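Local coordinates for protein 2-dehydropantoate 2-reductase (PDB 2QYT) that probably catalyses the NADPH-dependent reduction of 2-dehydropantoate (ketopantoate) to pantoate, the second step of pantoate formation in pantothenate biosynthesis, at residues V60-P63 and S64-F67; E169-D172 and D173-R176; I194-Y197 and I198-F202; S206-A209 and T210-Y214; T224-E227 and P228-L231. All blocks are in the same frame, centred on the assembly; numbering follows the deposited sequence.

Contact 1. Residues V60-P63 and S64-F67; sequences VVTP and SRDF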
# COMPACT_ATOMS: atom_id res chain seq x y z
N VAL A 60 5.83 12.46 13.78
CA VAL A 60 6.24 12.34 12.39
C VAL A 60 7.27 13.44 12.07
O VAL A 60 7.03 14.63 12.34
CB VAL A 60 5.04 12.42 11.41
CG1 VAL A 60 5.53 12.24 9.98
CG2 VAL A 60 4.02 11.37 11.73
N VAL A 61 8.44 13.00 11.59
CA VAL A 61 9.51 13.90 11.16
C VAL A 61 9.78 13.72 9.66
O VAL A 61 9.85 12.61 9.15
CB VAL A 61 10.83 13.82 12.04
CG1 VAL A 61 10.53 14.04 13.52
CG2 VAL A 61 11.59 12.48 11.86
N THR A 62 9.98 14.83 8.96
CA THR A 62 10.22 14.79 7.54
C THR A 62 11.32 15.83 7.33
O THR A 62 11.77 16.46 8.31
CB THR A 62 8.92 15.10 6.70
OG1 THR A 62 8.73 16.50 6.63
CG2 THR A 62 7.61 14.49 7.31
N PRO A 63 11.79 16.01 6.10
CA PRO A 63 12.75 17.09 5.96
C PRO A 63 12.27 18.48 6.46
O PRO A 63 13.09 19.28 6.96
CB PRO A 63 13.08 17.11 4.44
CG PRO A 63 12.77 15.75 3.93
CD PRO A 63 11.56 15.28 4.83
N SER A 64 10.98 18.78 6.28
CA SER A 64 10.46 20.12 6.54
C SER A 64 9.48 20.16 7.69
O SER A 64 9.11 21.25 8.11
CB SER A 64 9.80 20.70 5.28
OG SER A 64 8.57 20.01 4.97
N ARG A 65 9.07 19.00 8.23
CA ARG A 65 8.05 18.96 9.27
C ARG A 65 8.46 18.17 10.51
O ARG A 65 9.25 17.25 10.43
CB ARG A 65 6.70 18.38 8.71
CG ARG A 65 6.02 19.29 7.66
CD ARG A 65 4.79 18.63 7.09
NE ARG A 65 5.17 17.58 6.16
CZ ARG A 65 4.41 16.54 5.83
NH1 ARG A 65 4.87 15.63 4.96
NH2 ARG A 65 3.19 16.42 6.33
N ASP A 66 7.90 18.51 11.66
CA ASP A 66 8.12 17.72 12.86
C ASP A 66 6.88 17.93 13.68
O ASP A 66 6.72 18.99 14.28
CB ASP A 66 9.40 18.16 13.64
CG ASP A 66 9.68 17.31 14.91
OD1 ASP A 66 8.77 16.58 15.42
OD2 ASP A 66 10.81 17.37 15.44
N PHE A 67 6.01 16.93 13.73
CA PHE A 67 4.72 17.08 14.38
C PHE A 67 4.24 15.90 15.23
O PHE A 67 4.65 14.76 15.02
CB PHE A 67 3.60 17.57 13.40
CG PHE A 67 3.27 16.60 12.29
CD1 PHE A 67 3.94 16.66 11.07
CD2 PHE A 67 2.28 15.64 12.47
CE1 PHE A 67 3.64 15.73 10.05
CE2 PHE A 67 1.94 14.75 11.47
CZ PHE A 67 2.61 14.76 10.25

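Contact 2. Residues E169-D172 and D173-R176; sequences EQTD and DEVR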
# COMPACT_ATOMS: atom_id res chain seq x y z
N GLU A 169 -18.29 3.86 -12.37
CA GLU A 169 -18.63 5.19 -11.85
C GLU A 169 -18.34 5.25 -10.34
O GLU A 169 -18.68 4.31 -9.57
CB GLU A 169 -20.10 5.55 -12.16
CG GLU A 169 -20.38 7.06 -12.37
CD GLU A 169 -20.54 7.49 -13.85
OE1 GLU A 169 -20.82 6.63 -14.74
OE2 GLU A 169 -20.40 8.70 -14.13
N GLN A 170 -17.70 6.34 -9.92
CA GLN A 170 -17.25 6.46 -8.54
C GLN A 170 -18.48 6.46 -7.58
O GLN A 170 -19.54 7.03 -7.88
CB GLN A 170 -16.29 7.66 -8.39
CG GLN A 170 -15.86 8.26 -9.76
CD GLN A 170 -14.33 8.32 -10.07
OE1 GLN A 170 -13.83 9.35 -10.53
NE2 GLN A 170 -13.62 7.20 -9.86
N THR A 171 -18.37 5.75 -6.47
CA THR A 171 -19.50 5.66 -5.54
C THR A 171 -19.49 6.83 -4.54
O THR A 171 -18.54 7.60 -4.46
CB THR A 171 -19.55 4.29 -4.81
OG1 THR A 171 -18.45 4.18 -3.89
CG2 THR A 171 -19.50 3.13 -5.80
N ASP A 172 -20.58 6.95 -3.79
CA ASP A 172 -20.69 7.98 -2.76
C ASP A 172 -19.64 7.82 -1.68
O ASP A 172 -19.06 8.80 -1.25
CB ASP A 172 -22.09 7.96 -2.13
CG ASP A 172 -23.15 8.43 -3.09
OD1 ASP A 172 -22.79 9.07 -4.12
OD2 ASP A 172 -24.35 8.15 -2.81
N ASP A 173 -19.42 6.57 -1.24
CA ASP A 173 -18.42 6.27 -0.20
C ASP A 173 -17.03 6.64 -0.73
O ASP A 173 -16.22 7.13 0.04
CB ASP A 173 -18.46 4.80 0.26
CG ASP A 173 -19.55 4.53 1.34
OD1 ASP A 173 -20.26 5.47 1.78
OD2 ASP A 173 -19.71 3.34 1.76
N GLU A 174 -16.81 6.46 -2.04
CA GLU A 174 -15.51 6.78 -2.70
C GLU A 174 -15.21 8.27 -2.80
O GLU A 174 -14.12 8.72 -2.44
CB GLU A 174 -15.48 6.24 -4.11
CG GLU A 174 -14.76 4.99 -4.29
CD GLU A 174 -14.72 4.60 -5.73
OE1 GLU A 174 -13.60 4.51 -6.26
OE2 GLU A 174 -15.78 4.37 -6.34
N VAL A 175 -16.18 9.01 -3.34
CA VAL A 175 -16.12 10.47 -3.39
C VAL A 175 -15.96 11.00 -1.97
O VAL A 175 -15.13 11.86 -1.71
CB VAL A 175 -17.38 11.06 -4.07
CG1 VAL A 175 -17.37 12.60 -4.01
CG2 VAL A 175 -17.47 10.61 -5.52
N ARG A 176 -16.73 10.45 -1.04
CA ARG A 176 -16.58 10.85 0.34
C ARG A 176 -15.14 10.63 0.82
O ARG A 176 -14.54 11.54 1.42
CB ARG A 176 -17.55 10.12 1.27
CG ARG A 176 -17.56 10.71 2.69
CD ARG A 176 -18.63 10.08 3.58
NE ARG A 176 -18.39 8.68 3.94
CZ ARG A 176 -19.17 7.99 4.77
NH1 ARG A 176 -20.21 8.58 5.36
NH2 ARG A 176 -18.91 6.70 5.05
O HOH W 1 -14.20 4.46 -8.97

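Contact 3. Residues I194-Y197 and I198-F202; sequences IDWY and IMKKF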
# COMPACT_ATOMS: atom_id res chain seq x y z
N ILE A 194 -8.12 2.00 -11.42
CA ILE A 194 -7.25 1.76 -10.28
C ILE A 194 -6.33 0.53 -10.48
O ILE A 194 -5.23 0.53 -9.95
CB ILE A 194 -8.01 1.64 -8.97
CG1 ILE A 194 -7.04 1.49 -7.79
CG2 ILE A 194 -9.05 0.52 -9.03
CD1 ILE A 194 -6.31 2.76 -7.43
N ASP A 195 -6.81 -0.48 -11.22
CA ASP A 195 -6.02 -1.69 -11.51
C ASP A 195 -4.70 -1.34 -12.19
O ASP A 195 -3.68 -1.98 -11.94
CB ASP A 195 -6.81 -2.65 -12.41
CG ASP A 195 -7.98 -3.31 -11.70
OD1 ASP A 195 -8.02 -3.30 -10.45
OD2 ASP A 195 -8.88 -3.84 -12.38
N TRP A 196 -4.73 -0.34 -13.06
CA TRP A 196 -3.54 0.09 -13.78
C TRP A 196 -2.47 0.64 -12.83
O TRP A 196 -1.32 0.26 -12.95
CB TRP A 196 -3.91 1.11 -14.85
CG TRP A 196 -2.78 1.93 -15.33
CD1 TRP A 196 -2.70 3.30 -15.31
CD2 TRP A 196 -1.56 1.46 -15.89
NE1 TRP A 196 -1.49 3.71 -15.86
CE2 TRP A 196 -0.78 2.59 -16.23
CE3 TRP A 196 -1.04 0.18 -16.17
CZ2 TRP A 196 0.50 2.49 -16.79
CZ3 TRP A 196 0.23 0.08 -16.75
CH2 TRP A 196 0.98 1.22 -17.05
N TYR A 197 -2.85 1.51 -11.90
CA TYR A 197 -1.92 2.06 -10.90
C TYR A 197 -1.33 0.95 -10.04
O TYR A 197 -0.14 0.97 -9.70
CB TYR A 197 -2.58 3.15 -10.03
CG TYR A 197 -2.92 4.37 -10.83
CD1 TYR A 197 -2.06 5.48 -10.85
CD2 TYR A 197 -4.07 4.41 -11.62
CE1 TYR A 197 -2.37 6.62 -11.64
CE2 TYR A 197 -4.38 5.52 -12.39
CZ TYR A 197 -3.54 6.63 -12.40
OH TYR A 197 -3.86 7.73 -13.20
N ILE A 198 -2.16 -0.01 -9.70
CA ILE A 198 -1.74 -1.16 -8.93
C ILE A 198 -0.72 -2.07 -9.65
O ILE A 198 0.27 -2.48 -9.03
CB ILE A 198 -2.95 -2.02 -8.53
CG1 ILE A 198 -3.94 -1.20 -7.71
CG2 ILE A 198 -2.52 -3.29 -7.77
CD1 ILE A 198 -3.64 -1.19 -6.33
N MSE A 199 -1.01 -2.47 -10.89
CA MSE A 199 -0.02 -3.27 -11.64
C MSE A 199 1.22 -2.44 -11.92
O MSE A 199 2.34 -2.94 -11.80
CB MSE A 199 -0.59 -3.91 -12.92
CG MSE A 199 -1.06 -2.96 -14.02
SE MSE A 199 -1.06 -3.77 -15.83
CE MSE A 199 0.53 -2.95 -16.53
N LYS A 200 1.03 -1.17 -12.26
CA LYS A 200 2.17 -0.30 -12.53
C LYS A 200 3.14 -0.23 -11.35
O LYS A 200 4.35 -0.42 -11.53
CB LYS A 200 1.71 1.10 -12.99
CG LYS A 200 2.77 1.93 -13.69
CD LYS A 200 2.38 3.42 -13.73
CE LYS A 200 2.75 4.16 -12.43
NZ LYS A 200 1.63 5.00 -11.89
N LYS A 201 2.61 -0.00 -10.14
CA LYS A 201 3.41 -0.02 -8.92
C LYS A 201 4.12 -1.37 -8.72
O LYS A 201 5.33 -1.40 -8.45
CB LYS A 201 2.53 0.30 -7.70
CG LYS A 201 3.20 0.14 -6.34
CD LYS A 201 3.64 1.46 -5.77
CE LYS A 201 4.80 1.32 -4.80
NZ LYS A 201 4.27 1.02 -3.47
N PHE A 202 3.38 -2.46 -8.85
CA PHE A 202 3.91 -3.80 -8.58
C PHE A 202 5.02 -4.23 -9.57
O PHE A 202 6.01 -4.84 -9.18
CB PHE A 202 2.80 -4.87 -8.54
CG PHE A 202 3.34 -6.26 -8.37
CD1 PHE A 202 3.66 -6.75 -7.08
CD2 PHE A 202 3.59 -7.07 -9.48
CE1 PHE A 202 4.18 -8.02 -6.90
CE2 PHE A 202 4.14 -8.34 -9.32
CZ PHE A 202 4.43 -8.82 -8.03
O HOH W 2 1.13 3.21 -9.91

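Contact 4. Residues S206-A209 and T210-Y214; sequences SVTA and TATAY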
# COMPACT_ATOMS: atom_id res chain seq x y z
N SER A 206 8.57 -5.10 -8.35
CA SER A 206 8.95 -6.47 -8.68
C SER A 206 10.30 -6.44 -9.42
O SER A 206 11.30 -6.93 -8.91
CB SER A 206 7.84 -7.13 -9.51
OG SER A 206 8.15 -8.46 -9.87
N VAL A 207 10.36 -5.80 -10.58
CA VAL A 207 11.62 -5.81 -11.36
C VAL A 207 12.79 -5.29 -10.51
O VAL A 207 13.81 -5.96 -10.41
CB VAL A 207 11.54 -5.08 -12.73
CG1 VAL A 207 10.42 -5.67 -13.61
CG2 VAL A 207 11.38 -3.59 -12.55
N THR A 208 12.60 -4.13 -9.88
CA THR A 208 13.64 -3.47 -9.08
C THR A 208 14.11 -4.32 -7.91
O THR A 208 15.32 -4.50 -7.72
CB THR A 208 13.18 -2.08 -8.56
OG1 THR A 208 12.81 -1.25 -9.67
CG2 THR A 208 14.29 -1.41 -7.76
N ALA A 209 13.16 -4.85 -7.14
CA ALA A 209 13.50 -5.74 -6.02
C ALA A 209 14.24 -6.98 -6.51
O ALA A 209 15.34 -7.26 -6.04
CB ALA A 209 12.25 -6.12 -5.21
N THR A 210 13.68 -7.70 -7.48
CA THR A 210 14.37 -8.93 -7.92
C THR A 210 15.76 -8.66 -8.52
O THR A 210 16.72 -9.33 -8.16
CB THR A 210 13.48 -9.94 -8.75
OG1 THR A 210 14.22 -10.44 -9.88
CG2 THR A 210 12.19 -9.33 -9.22
N ALA A 211 15.86 -7.66 -9.39
CA ALA A 211 17.12 -7.29 -10.06
C ALA A 211 18.24 -6.85 -9.11
O ALA A 211 19.36 -7.33 -9.24
CB ALA A 211 16.88 -6.24 -11.16
N THR A 212 17.93 -5.94 -8.18
CA THR A 212 18.93 -5.51 -7.17
C THR A 212 19.24 -6.60 -6.14
O THR A 212 20.28 -6.56 -5.50
CB THR A 212 18.58 -4.17 -6.42
OG1 THR A 212 17.53 -4.38 -5.46
CG2 THR A 212 18.21 -3.06 -7.39
N ALA A 213 18.33 -7.56 -5.97
CA ALA A 213 18.53 -8.66 -5.03
C ALA A 213 19.37 -9.79 -5.61
O ALA A 213 20.19 -10.40 -4.91
CB ALA A 213 17.20 -9.18 -4.51
N TYR A 214 19.17 -10.09 -6.89
CA TYR A 214 19.99 -11.08 -7.57
C TYR A 214 21.37 -10.50 -7.87
O TYR A 214 22.39 -11.14 -7.57
CB TYR A 214 19.28 -11.59 -8.83
CG TYR A 214 20.13 -12.39 -9.83
CD1 TYR A 214 21.12 -11.78 -10.59
CD2 TYR A 214 19.90 -13.76 -10.03
CE1 TYR A 214 21.89 -12.50 -11.51
CE2 TYR A 214 20.66 -14.49 -10.95
CZ TYR A 214 21.66 -13.84 -11.69
OH TYR A 214 22.42 -14.53 -12.60

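Contact 5. Residues T224-E227 and P228-L231; sequences TEHE and PELL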
# COMPACT_ATOMS: atom_id res chain seq x y z
N THR A 224 23.39 0.55 -16.14
CA THR A 224 24.57 0.70 -16.96
C THR A 224 25.12 -0.65 -17.41
O THR A 224 25.48 -0.81 -18.58
CB THR A 224 25.69 1.51 -16.24
OG1 THR A 224 25.82 1.03 -14.89
CG2 THR A 224 25.35 3.01 -16.22
N GLU A 225 25.17 -1.61 -16.50
CA GLU A 225 25.86 -2.88 -16.76
C GLU A 225 24.93 -4.03 -17.10
O GLU A 225 25.36 -5.01 -17.70
CB GLU A 225 26.77 -3.25 -15.59
CG GLU A 225 28.17 -2.65 -15.67
CD GLU A 225 28.78 -2.34 -14.31
OE1 GLU A 225 30.02 -2.47 -14.19
OE2 GLU A 225 28.05 -1.96 -13.37
N HIS A 226 23.65 -3.93 -16.71
CA HIS A 226 22.74 -5.07 -16.86
C HIS A 226 21.42 -4.72 -17.53
O HIS A 226 20.35 -5.27 -17.17
CB HIS A 226 22.55 -5.76 -15.51
CG HIS A 226 23.73 -6.56 -15.06
ND1 HIS A 226 24.25 -7.60 -15.81
CD2 HIS A 226 24.48 -6.50 -13.94
CE1 HIS A 226 25.28 -8.13 -15.17
NE2 HIS A 226 25.44 -7.48 -14.03
N GLU A 227 21.49 -3.82 -18.50
CA GLU A 227 20.32 -3.30 -19.20
C GLU A 227 19.55 -4.39 -19.95
O GLU A 227 18.32 -4.43 -19.85
CB GLU A 227 20.66 -2.11 -20.11
CG GLU A 227 19.54 -1.08 -20.20
CD GLU A 227 19.77 0.03 -21.23
OE1 GLU A 227 18.77 0.61 -21.68
OE2 GLU A 227 20.93 0.34 -21.57
N PRO A 228 20.25 -5.24 -20.74
CA PRO A 228 19.54 -6.38 -21.32
C PRO A 228 18.71 -7.18 -20.32
O PRO A 228 17.55 -7.44 -20.58
CB PRO A 228 20.67 -7.22 -21.92
CG PRO A 228 21.68 -6.18 -22.35
CD PRO A 228 21.64 -5.15 -21.24
N GLU A 229 19.31 -7.54 -19.18
CA GLU A 229 18.65 -8.32 -18.17
C GLU A 229 17.47 -7.54 -17.60
O GLU A 229 16.38 -8.07 -17.49
CB GLU A 229 19.62 -8.71 -17.04
CG GLU A 229 20.64 -9.76 -17.42
CD GLU A 229 21.94 -9.16 -17.94
OE1 GLU A 229 21.89 -8.26 -18.81
OE2 GLU A 229 23.02 -9.59 -17.47
N LEU A 230 17.71 -6.26 -17.31
CA LEU A 230 16.69 -5.39 -16.75
C LEU A 230 15.49 -5.36 -17.68
O LEU A 230 14.37 -5.61 -17.25
CB LEU A 230 17.25 -4.00 -16.45
CG LEU A 230 16.52 -3.03 -15.52
CD1 LEU A 230 15.89 -3.64 -14.27
CD2 LEU A 230 17.51 -1.96 -15.13
N LEU A 231 15.74 -5.13 -18.96
CA LEU A 231 14.71 -5.14 -20.00
C LEU A 231 14.00 -6.49 -20.17
O LEU A 231 12.80 -6.54 -20.43
CB LEU A 231 15.31 -4.72 -21.33
CG LEU A 231 14.44 -4.69 -22.58
CD1 LEU A 231 13.30 -3.70 -22.41
CD2 LEU A 231 15.30 -4.33 -23.80

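Contact 1. Residues V60-P63 and S64-F67
Val-60 and Phe-67 pair across a beta hairpin as an antiparallel hydrogen-bonded pair, joining strand 58-61 to strand 66-69, at one edge of a mixed sheet. Val-60 N donates to Phe-67 O, and Phe-67 N returns to Val-60 O. On the side chains, Val-60 CB sits over one face of the Phe-67 ring, 3.9 Å from the centroid and 23° off the ring normal, a CH-pi contact. Phe-67 CG lies between its own backbone N and carbonyl carbon (chi1 64°), which folds the ring back over the valine. Val-61 and Asp-66 form the next, non-hydrogen-bonded pair on the other face. There Val-61 CG1 lies 3.6 Å from Asp-66 OD1, and the carboxylate makes a salt bridge with Arg-59.

The turn is held by Thr-62. Its N donates to Arg-65 O, and its methyl CG2 lies over one face of the Arg-65 guanidinium. Asp-157 is the second shell: it bonds Thr-62 OG1 and Ser-64 OG and pairs with Arg-65 NH1. Helix 18-33 covers the Val-60 and Phe-67 side with Ala-25. Thr-62 OG1 also accepts two turn amides, Ser-64 N at 3.2 Å and Arg-65 N at 3.0 Å.

Contact 2. Residues E169-D172 and D173-R176
Thr-171 and Glu-174 form a capping box at the start of helix 172-183, each side chain reaching for the other's backbone amide. The two bonds are unequal. Thr-171 N donates to Glu-174 OE2 at 2.9 Å and 166°, on the anti side of the carboxylate and 31° out of its plane. In return, Glu-174 N reaches Thr-171 OG1 at 3.4 Å, a weak bond. Thr-171 OG1 stands between its own N and carbonyl carbon (chi1 69°), which turns it to the helix start. The two side chains cross at about a right angle.

Backbone bonds begin the helix. Val-175 N donates to Thr-171 O at 3.0 Å, and Arg-176 N to Asp-172 O at 2.9 Å. The Val-175 methyl CG2 lies beside the same Thr-171 carbonyl.

Water adds a bridge. Water 1 accepts from Gln-170 NE2 and donates to Glu-174 OE1, so it ties the loop to the helix.

Apolar cover comes from Trp-136, which packs against Thr-171, Asp-173 and Glu-174.

Charged groups find partners beyond the two segments. Asp-173 pairs with Lys-112, and Arg-176 NE bonds Tyr-86 OH. The buried Glu-174 carboxylate also accepts from Asn-190 ND2 and Ser-165 OG. These donors, together with the nearby helix N-terminus, would be expected to stabilise its negative charge.

Contact 3. Residues I194-Y197 and I198-F202
Trp-196 and Lys-200, one turn apart near the start of helix 194-215, pack ring against aliphatic chain in an i to i+4 contact. This is the tight side. Lys-200 CB lies over the six-membered ring, 4.0 Å from its centroid and only 6° off the normal. CG and CD continue over the same ring system, with CD 3.7 Å from Trp-196 CZ2. Lys-200 CG is anti to the backbone N (chi1 -163°), and this starts the chain across the indole.

Selenomethionine Met-199 was modelled in two conformers. In the one given, SE lies at the indole edge, so this Met-aromatic contact is less certain. Val-252 of helix 252-262 touches both Trp-196 and Met-199, and Phe-241 of helix 227-244 backs Met-199. On another side of the helix, Ile-194 CG1 meets Ile-198 CG1 at 4.1 Å, a looser apolar contact beside strand 137-148.

Tyr-197 marks the polar, watered side. Its ring stacks with Tyr-162, while Lys-200 NZ comes obliquely to Tyr-197 CD1 at 3.9 Å. The lysine bends at chi3 and chi4, bringing its amine back toward the helix. Its partner there is water 2, a hydrogen-bond link between side chain and backbone. That water accepts from Lys-200 NZ at 2.7 Å and donates to Tyr-197 O at 2.6 Å.

Contact 4. Residues S206-A209 and T210-Y214
Thr-212 leans back on the carbonyl of Thr-208, one turn earlier in helix 194-215. Its CB lies 3.5 Å from Thr-208 O. Beyond CB the side chain forks. The methyl CG2 is anti to the carbonyl carbon and comes 3.2 Å from Thr-208 O; it also faces the Thr-208 methyl, CG2 to CG2, at 4.3 Å. The hydroxyl takes the other branch, between the backbone N and the carbonyl carbon (chi1 74°). This turns OG1 back along the helix, 3.2 Å from Thr-208 O. The same carbonyl accepts Thr-212 N at 3.0 Å, with the donor tilted 27° from the carbonyl plane. Both branches of one threonine thus gather round one oxygen.

The other residues continue the helical pattern. Ala-211 N donates to Val-207 O, and Ala-211 CB rests 3.2 Å from that oxygen. Ala-213 N makes a weak bond to Ala-209 O. The small alanine side chains bring just a methyl to this part of the helix surface.

Neighbouring helices cover several sides. Val-207 and Ala-211 meet Leu-233 of helix 227-244. Thr-210 meets Tyr-304 and Met-307 of helix 302-309. Ser-206 OG bonds Leu-286 O and Tyr-304 OH. Thr-208 OG1 turns back to Met-204 O and also bonds Gln-260.

The chemistry is that of a helix packed among other helices: the hydroxyls of Ser-206 and Thr-208 are paired with carbonyls and side chains, while methyls and valine branches make the apolar joins.

Contact 5. Residues T224-E227 and P228-L231
The backbone leaves helical geometry at His-226 and re-enters a helix at once, with Leu-230 N donating to His-226 O at 2.8 Å and Leu-231 N to Glu-227 O at 2.8 Å. His-226 thus stands at the N-cap position of helix 227-244.

Its ring turns toward the first helical turn and bonds a glutamate three residues on. His-226 ND1 donates to Glu-229 OE2 at 2.9 Å, with a bent N-H to acceptor angle of 136°. The oxygen is tilted 27° from the ring plane. The ring in turn meets it from above the carboxylate, and the two planes are nearly perpendicular. Glu-229 bends at chi2 (92°), which curls its carboxylate back to the imidazole. The nearby negative charge would be expected to support a proton on ND1. Phe-215 stacks on the His-226 ring and links the junction to the end of helix 194-215.

Glu-227 and Pro-228 occupy the first turn. The far end of Glu-227 reaches Arg-261 in a salt bridge. Leu-230 turns inward onto Ile-222 and Leu-223 of helix 219-225, and its CB is 3.4 Å from His-226 O.

This is a tight helix-to-helix corner. His-226 leaves helical geometry and stands where the next helix starts, its ring bonded to Glu-229. A proline stands in the first turn, where its missing N-H costs no helical bond.

Overall arrangement
Contact 1 belongs to the N-terminal region, where a parallel sheet and the GxGxxG-type pattern are consistent with a Rossmann-type NADP-binding domain. Contact 2 is at the start of helix 172-183. Contacts 3, 4 and 5 lie in the helical C-terminal region. Contact 3 begins helix 194-215, and contact 4 lies further along it, with centres 18 Å apart. Contact 5 follows at the next helix corner. It touches contact 4 where Ala-211 CB meets Leu-230 CD1 at 4.2 Å. Contact 2 approaches contact 3 to about 7 Å between nearest atoms. It lies across the chain's centre from contacts 4 and 5. Contact 1 is remote, about 17 Å from contact 3 at the nearest atoms.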